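Carbamate kinase (Aeropyrum pernix, PDB 2E9Y) probably catalyses the reversible phosphoryl transfer between ATP and carbamate, giving ADP and carbamoyl phosphate. Local coordinates at residues I9-N14 with V233-V238; P168-I173 with K216-S221. All blocks are in the same frame, centred on the assembly; numbering follows the deposited sequence.

Contact 1. Residues I9-N14 with V233-V238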
ATOM      1  N   ILE A   9       4.848 -13.967  12.788  1.00 16.71           N
ATOM      2  CA  ILE A   9       6.289 -13.740  12.822  1.00 17.31           C
ATOM      3  C   ILE A   9       6.586 -12.262  12.616  1.00 18.14           C
ATOM      4  O   ILE A   9       6.341 -11.720  11.542  1.00 18.30           O
ATOM      5  CB  ILE A   9       6.993 -14.558  11.718  1.00 18.95           C
ATOM      6  CG1 ILE A   9       6.675 -16.045  11.909  1.00 20.86           C
ATOM      7  CG2 ILE A   9       8.498 -14.322  11.760  1.00 18.67           C
ATOM      8  CD1 ILE A   9       7.099 -16.934  10.761  1.00 20.95           C
ATOM      9  N   ALA A  10       7.112 -11.628  13.655  1.00 15.75           N
ATOM     10  CA  ALA A  10       7.440 -10.210  13.614  1.00 17.63           C
ATOM     11  C   ALA A  10       8.896  -9.976  13.210  1.00 17.09           C
ATOM     12  O   ALA A  10       9.817 -10.234  13.985  1.00 17.29           O
ATOM     13  CB  ALA A  10       7.162  -9.579  14.978  1.00 17.30           C
ATOM     14  N   LEU A  11       9.088  -9.483  11.991  1.00 17.42           N
ATOM     15  CA  LEU A  11      10.420  -9.199  11.471  1.00 18.83           C
ATOM     16  C   LEU A  11      10.929  -7.852  11.968  1.00 20.54           C
ATOM     17  O   LEU A  11      10.142  -6.967  12.313  1.00 20.25           O
ATOM     18  CB  LEU A  11      10.399  -9.191   9.938  1.00 18.09           C
ATOM     19  CG  LEU A  11       9.965 -10.484   9.248  1.00 17.56           C
ATOM     20  CD1 LEU A  11       9.970 -10.305   7.727  1.00 20.23           C
ATOM     21  CD2 LEU A  11      10.919 -11.604   9.653  1.00 19.55           C
ATOM     22  N   GLY A  12      12.249  -7.708  11.999  1.00 21.16           N
ATOM     23  CA  GLY A  12      12.862  -6.469  12.444  1.00 22.82           C
ATOM     24  C   GLY A  12      13.547  -5.730  11.307  1.00 23.02           C
ATOM     25  O   GLY A  12      13.416  -6.107  10.143  1.00 23.23           O
ATOM     26  N   GLY A  13      14.287  -4.680  11.642  1.00 23.56           N
ATOM     27  CA  GLY A  13      14.969  -3.903  10.621  1.00 25.06           C
ATOM     28  C   GLY A  13      15.948  -4.681   9.756  1.00 26.68           C
ATOM     29  O   GLY A  13      16.079  -4.401   8.561  1.00 26.51           O
ATOM     30  N   ASN A  14      16.627  -5.663  10.345  1.00 28.22           N
ATOM     31  CA  ASN A  14      17.614  -6.458   9.615  1.00 30.17           C
ATOM     32  C   ASN A  14      17.033  -7.300   8.484  1.00 29.35           C
ATOM     33  O   ASN A  14      17.770  -7.817   7.640  1.00 28.22           O
ATOM     34  CB  ASN A  14      18.389  -7.363  10.585  1.00 34.03           C
ATOM     35  CG  ASN A  14      17.528  -8.467  11.182  1.00 38.11           C
ATOM     36  OD1 ASN A  14      16.482  -8.209  11.776  1.00 38.80           O
ATOM     37  ND2 ASN A  14      17.976  -9.709  11.030  1.00 41.12           N
ATOM     38  N   VAL A 233       6.209 -15.224  17.291  1.00 20.12           N
ATOM     39  CA  VAL A 233       7.648 -15.266  17.089  1.00 20.11           C
ATOM     40  C   VAL A 233       8.170 -13.864  16.808  1.00 20.51           C
ATOM     41  O   VAL A 233       7.632 -13.159  15.955  1.00 20.72           O
ATOM     42  CB  VAL A 233       8.011 -16.157  15.880  1.00 20.96           C
ATOM     43  CG1 VAL A 233       9.525 -16.185  15.682  1.00 20.22           C
ATOM     44  CG2 VAL A 233       7.466 -17.563  16.084  1.00 21.79           C
ATOM     45  N   ILE A 234       9.204 -13.456  17.534  1.00 20.03           N
ATOM     46  CA  ILE A 234       9.809 -12.151  17.302  1.00 21.69           C
ATOM     47  C   ILE A 234      11.240 -12.397  16.842  1.00 21.43           C
ATOM     48  O   ILE A 234      12.064 -12.907  17.598  1.00 22.33           O
ATOM     49  CB  ILE A 234       9.829 -11.286  18.572  1.00 20.90           C
ATOM     50  CG1 ILE A 234       8.395 -11.020  19.041  1.00 21.14           C
ATOM     51  CG2 ILE A 234      10.515  -9.960  18.276  1.00 19.97           C
ATOM     52  CD1 ILE A 234       8.306 -10.209  20.309  1.00 23.33           C
ATOM     53  N   LEU A 235      11.528 -12.045  15.594  1.00 21.19           N
ATOM     54  CA  LEU A 235      12.862 -12.250  15.042  1.00 22.37           C
ATOM     55  C   LEU A 235      13.641 -10.944  15.019  1.00 25.09           C
ATOM     56  O   LEU A 235      13.248  -9.986  14.352  1.00 24.16           O
ATOM     57  CB  LEU A 235      12.768 -12.832  13.632  1.00 21.34           C
ATOM     58  CG  LEU A 235      12.109 -14.212  13.515  1.00 22.82           C
ATOM     59  CD1 LEU A 235      12.086 -14.642  12.059  1.00 23.68           C
ATOM     60  CD2 LEU A 235      12.881 -15.233  14.355  1.00 22.90           C
ATOM     61  N   THR A 236      14.749 -10.916  15.752  1.00 26.10           N
ATOM     62  CA  THR A 236      15.574  -9.720  15.833  1.00 27.63           C
ATOM     63  C   THR A 236      17.008 -10.012  15.388  1.00 28.28           C
ATOM     64  O   THR A 236      17.253 -10.982  14.666  1.00 26.53           O
ATOM     65  CB  THR A 236      15.550  -9.163  17.274  1.00 28.66           C
ATOM     66  OG1 THR A 236      16.308  -7.949  17.340  1.00 31.71           O
ATOM     67  CG2 THR A 236      16.111 -10.185  18.247  1.00 28.64           C
ATOM     68  N   ASP A 237      17.955  -9.180  15.814  1.00 29.45           N
ATOM     69  CA  ASP A 237      19.345  -9.366  15.420  1.00 31.48           C
ATOM     70  C   ASP A 237      20.232  -9.930  16.531  1.00 32.25           C
ATOM     71  O   ASP A 237      21.459  -9.834  16.464  1.00 32.55           O
ATOM     72  CB  ASP A 237      19.913  -8.042  14.896  1.00 32.76           C
ATOM     73  CG  ASP A 237      20.044  -6.992  15.977  1.00 34.79           C
ATOM     74  OD1 ASP A 237      19.272  -7.037  16.961  1.00 35.93           O
ATOM     75  OD2 ASP A 237      20.915  -6.109  15.834  1.00 36.68           O
ATOM     76  N   VAL A 238      19.604 -10.513  17.549  1.00 31.48           N
ATOM     77  CA  VAL A 238      20.317 -11.130  18.667  1.00 31.86           C
ATOM     78  C   VAL A 238      19.703 -12.507  18.927  1.00 32.34           C
ATOM     79  O   VAL A 238      18.553 -12.758  18.564  1.00 31.21           O
ATOM     80  CB  VAL A 238      20.235 -10.270  19.953  1.00 32.42           C
ATOM     81  CG1 VAL A 238      21.076  -9.015  19.786  1.00 31.90           C
ATOM     82  CG2 VAL A 238      18.790  -9.902  20.252  1.00 31.29           C
TER
HETATM   83  O   HOH W   1      14.012  -9.770  11.635  1.00 29.21           O
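Two neighbouring parallel strands in the central sheet of the amino acid kinase fold meet here, strand 6-10 running into a glycine-rich turn beside the end of strand 231-236. Ile9 pairs with Val233 and Ala10 with Ile234. The N-H of Ala10 points almost straight at Val233 O (N to O 2.8 Å, 176° at the hydrogen), and Ala10 O takes the N-H of Leu235, the donor tilted 23° from the carbonyl plane.

On the face carrying Ile9, Val233 and Leu235 the side chains of the two strands meet through carbon alone. Ile9 and Val233 lie side by side, whereas the Leu235 side chain slants across Ile9. In Ile9, chi1 of -58° sets CG1 beside the backbone N and leaves CG2 anti to it; CG2 meets Leu235 CD1 at 3.6 Å. The same CD1 touches Leu11 CD2 at 4.0 Å, so one methyl sits against both residues. Ala10 and Ile234 look to the other face, towards helix 216-226, where Ala10 rests on Lys216, Asp217 and Ser220.

Past Ala10 the backbones separate, and direct bonding gives way to water. Gly12 N lies 3.4 Å from Leu235 O at a poor angle and makes no bond to it. Gly12 and Gly13 lead into the short helix 13-16; in amino acid kinases this glycine-containing loop lies near the nucleotide phosphates, probably here too. One water joins the two backbones, accepting from Gly12 N and donating to Leu235 O at 2.8 Å. It also donates to Asn14 OD1, at 2.9 Å.

Contact 2. Residues P168-I173 with K216-S221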
ATOM      1  N   PRO A 168       1.010   5.249  21.075  1.00 18.27           N
ATOM      2  CA  PRO A 168      -0.009   4.628  21.929  1.00 18.24           C
ATOM      3  C   PRO A 168      -0.011   3.112  21.837  1.00 19.49           C
ATOM      4  O   PRO A 168       0.449   2.540  20.847  1.00 19.78           O
ATOM      5  CB  PRO A 168      -1.306   5.236  21.414  1.00 17.48           C
ATOM      6  CG  PRO A 168      -1.029   5.429  19.965  1.00 20.50           C
ATOM      7  CD  PRO A 168       0.381   5.977  19.957  1.00 17.50           C
ATOM      8  N   ARG A 169      -0.524   2.462  22.873  1.00 18.44           N
ATOM      9  CA  ARG A 169      -0.584   1.009  22.878  1.00 20.76           C
ATOM     10  C   ARG A 169      -1.731   0.509  22.004  1.00 19.33           C
ATOM     11  O   ARG A 169      -2.798   1.120  21.947  1.00 19.04           O
ATOM     12  CB  ARG A 169      -0.735   0.486  24.309  1.00 23.57           C
ATOM     13  CG  ARG A 169       0.563   0.542  25.105  1.00 30.47           C
ATOM     14  CD  ARG A 169       0.527  -0.400  26.305  1.00 34.09           C
ATOM     15  NE  ARG A 169       1.868  -0.718  26.793  1.00 37.28           N
ATOM     16  CZ  ARG A 169       2.670   0.144  27.412  1.00 40.11           C
ATOM     17  NH1 ARG A 169       2.272   1.391  27.629  1.00 41.84           N
ATOM     18  NH2 ARG A 169       3.875  -0.242  27.810  1.00 40.75           N
ATOM     19  N   PRO A 170      -1.515  -0.607  21.292  1.00 17.98           N
ATOM     20  CA  PRO A 170      -2.552  -1.165  20.423  1.00 17.56           C
ATOM     21  C   PRO A 170      -3.709  -1.743  21.232  1.00 18.42           C
ATOM     22  O   PRO A 170      -3.490  -2.420  22.235  1.00 18.52           O
ATOM     23  CB  PRO A 170      -1.797  -2.229  19.629  1.00 18.04           C
ATOM     24  CG  PRO A 170      -0.783  -2.710  20.605  1.00 18.55           C
ATOM     25  CD  PRO A 170      -0.291  -1.428  21.250  1.00 18.78           C
ATOM     26  N   VAL A 171      -4.936  -1.461  20.802  1.00 18.76           N
ATOM     27  CA  VAL A 171      -6.118  -1.959  21.502  1.00 19.25           C
ATOM     28  C   VAL A 171      -6.756  -3.115  20.745  1.00 19.06           C
ATOM     29  O   VAL A 171      -7.152  -4.115  21.342  1.00 19.01           O
ATOM     30  CB  VAL A 171      -7.156  -0.841  21.693  1.00 21.17           C
ATOM     31  CG1 VAL A 171      -8.405  -1.394  22.364  1.00 22.92           C
ATOM     32  CG2 VAL A 171      -6.547   0.276  22.536  1.00 20.32           C
ATOM     33  N   SER A 172      -6.857  -2.973  19.429  1.00 18.04           N
ATOM     34  CA  SER A 172      -7.424  -4.020  18.591  1.00 18.21           C
ATOM     35  C   SER A 172      -6.934  -3.839  17.166  1.00 17.78           C
ATOM     36  O   SER A 172      -6.560  -2.735  16.767  1.00 16.77           O
ATOM     37  CB  SER A 172      -8.959  -3.975  18.629  1.00 18.32           C
ATOM     38  OG  SER A 172      -9.458  -2.744  18.140  0.50 19.66           O
ATOM     39  N   ILE A 173      -6.911  -4.929  16.406  1.00 17.12           N
ATOM     40  CA  ILE A 173      -6.481  -4.858  15.014  1.00 16.29           C
ATOM     41  C   ILE A 173      -7.758  -4.736  14.192  1.00 16.36           C
ATOM     42  O   ILE A 173      -8.507  -5.702  14.029  1.00 16.54           O
ATOM     43  CB  ILE A 173      -5.704  -6.121  14.593  1.00 17.20           C
ATOM     44  CG1 ILE A 173      -4.524  -6.358  15.551  1.00 17.35           C
ATOM     45  CG2 ILE A 173      -5.212  -5.970  13.162  1.00 18.59           C
ATOM     46  CD1 ILE A 173      -3.590  -5.159  15.729  1.00 16.68           C
ATOM     47  N   LYS A 216       5.541  -2.158  16.586  1.00 14.93           N
ATOM     48  CA  LYS A 216       5.240  -3.335  15.779  1.00 15.14           C
ATOM     49  C   LYS A 216       5.205  -4.639  16.567  1.00 15.02           C
ATOM     50  O   LYS A 216       4.499  -5.575  16.194  1.00 16.55           O
ATOM     51  CB  LYS A 216       6.241  -3.457  14.625  1.00 16.35           C
ATOM     52  CG  LYS A 216       7.687  -3.685  15.038  0.50 17.26           C
ATOM     53  CD  LYS A 216       8.012  -5.164  15.110  0.50 17.18           C
ATOM     54  CE  LYS A 216       9.513  -5.390  15.221  0.50 14.77           C
ATOM     55  NZ  LYS A 216       9.842  -6.838  15.217  0.50 15.93           N
ATOM     56  N   ASP A 217       5.964  -4.712  17.652  1.00 15.00           N
ATOM     57  CA  ASP A 217       5.974  -5.933  18.448  1.00 17.39           C
ATOM     58  C   ASP A 217       4.720  -6.032  19.310  1.00 17.16           C
ATOM     59  O   ASP A 217       4.091  -7.093  19.377  1.00 18.14           O
ATOM     60  CB  ASP A 217       7.244  -5.993  19.295  1.00 18.24           C
ATOM     61  CG  ASP A 217       8.489  -6.138  18.440  1.00 20.34           C
ATOM     62  OD1 ASP A 217       8.500  -7.043  17.580  1.00 18.91           O
ATOM     63  OD2 ASP A 217       9.445  -5.352  18.614  1.00 20.32           O
ATOM     64  N   LEU A 218       4.346  -4.933  19.957  1.00 16.86           N
ATOM     65  CA  LEU A 218       3.138  -4.929  20.778  1.00 17.10           C
ATOM     66  C   LEU A 218       1.937  -5.229  19.887  1.00 17.54           C
ATOM     67  O   LEU A 218       1.047  -5.997  20.258  1.00 15.74           O
ATOM     68  CB  LEU A 218       2.952  -3.566  21.455  1.00 17.50           C
ATOM     69  CG  LEU A 218       4.061  -3.153  22.428  1.00 19.56           C
ATOM     70  CD1 LEU A 218       3.673  -1.858  23.127  1.00 19.71           C
ATOM     71  CD2 LEU A 218       4.284  -4.271  23.446  1.00 20.47           C
ATOM     72  N   ALA A 219       1.916  -4.618  18.704  1.00 15.19           N
ATOM     73  CA  ALA A 219       0.823  -4.828  17.761  1.00 14.17           C
ATOM     74  C   ALA A 219       0.778  -6.271  17.261  1.00 14.36           C
ATOM     75  O   ALA A 219      -0.300  -6.853  17.152  1.00 13.35           O
ATOM     76  CB  ALA A 219       0.955  -3.869  16.570  1.00 14.71           C
ATOM     77  N   SER A 220       1.941  -6.840  16.956  1.00 14.04           N
ATOM     78  CA  SER A 220       2.022  -8.221  16.473  1.00 14.57           C
ATOM     79  C   SER A 220       1.533  -9.193  17.538  1.00 15.47           C
ATOM     80  O   SER A 220       0.897 -10.203  17.228  1.00 15.71           O
ATOM     81  CB  SER A 220       3.461  -8.574  16.086  1.00 14.99           C
ATOM     82  OG  SER A 220       3.887  -7.817  14.964  1.00 16.92           O
ATOM     83  N   SER A 221       1.837  -8.888  18.795  1.00 16.25           N
ATOM     84  CA  SER A 221       1.403  -9.735  19.899  1.00 16.23           C
ATOM     85  C   SER A 221      -0.122  -9.719  19.954  1.00 15.98           C
ATOM     86  O   SER A 221      -0.769 -10.765  20.058  1.00 14.17           O
ATOM     87  CB  SER A 221       1.979  -9.219  21.221  1.00 18.05           C
ATOM     88  OG  SER A 221       1.633 -10.077  22.297  1.00 18.18           O
TER
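A proline ring lies at the centre of this strand-to-helix contact, which has no hydrogen bond across it: Pro170 lies against the backbone of helix 216-226 between Leu218 and Ala219. Its CG is 3.8 Å from Leu218 C, and its CD is 3.9 Å from Leu218 CB, the ring and the leucine side chain crossing at about a right angle. CB of the same ring faces Ala219, at 4.1 Å from Ala219 CA; the small alanine is consistent with the close approach of the two backbones there (CA to CA 5.6 Å for Pro170 and Ala219).

Ile173 adds a second touch further along, its CD1 reaching Ala219 O at 4.0 Å. That methyl is brought there by two successive bends of the side chain (chi1 -55°, chi2 -53°). At the other end Arg169 passes Leu218 CD1 obliquely, while its NE is held in a salt bridge to Glu280 of helix 275-289.

Within the helix, Lys216 O is gripped twice, by Ser220 N and by Ser220 OG (2.6 Å), which arrive from opposite faces of its carbonyl plane. Asp217 OD2 makes a salt bridge to Lys278.

Axes of the strand and helix segments pass 8.5 Å apart at 50°. Val171 and Ser172 both face Leu118 of strand 112-119, a classic beta bulge, and helix 216-226 packs against this bulged antiparallel strand in the alpha/beta sandwich of the amino acid kinase fold.

In the fold
From the N terminus, strand 6-10 and its glycine turn come first and meet strand 231-236 only 219 residues later, counted between the closest ends of the segments, so contact 1 closes a loop spanning most of the chain. Strand 170-173 lies within that span, and contact 2 closes a much shorter loop, 43 residues, when the chain reaches helix 216-226; the smaller loop therefore sits wholly inside the larger. That helix runs on into strand 231-236, carrying the chain directly from contact 2 to contact 1. The centres are about 16 Å apart, yet the two contacts meet: Lys216 NZ probably hydrogen-bonds Leu11 O, and Ile234 packs on Asp217. Helix 216-226 thus bridges two regions of one sheet.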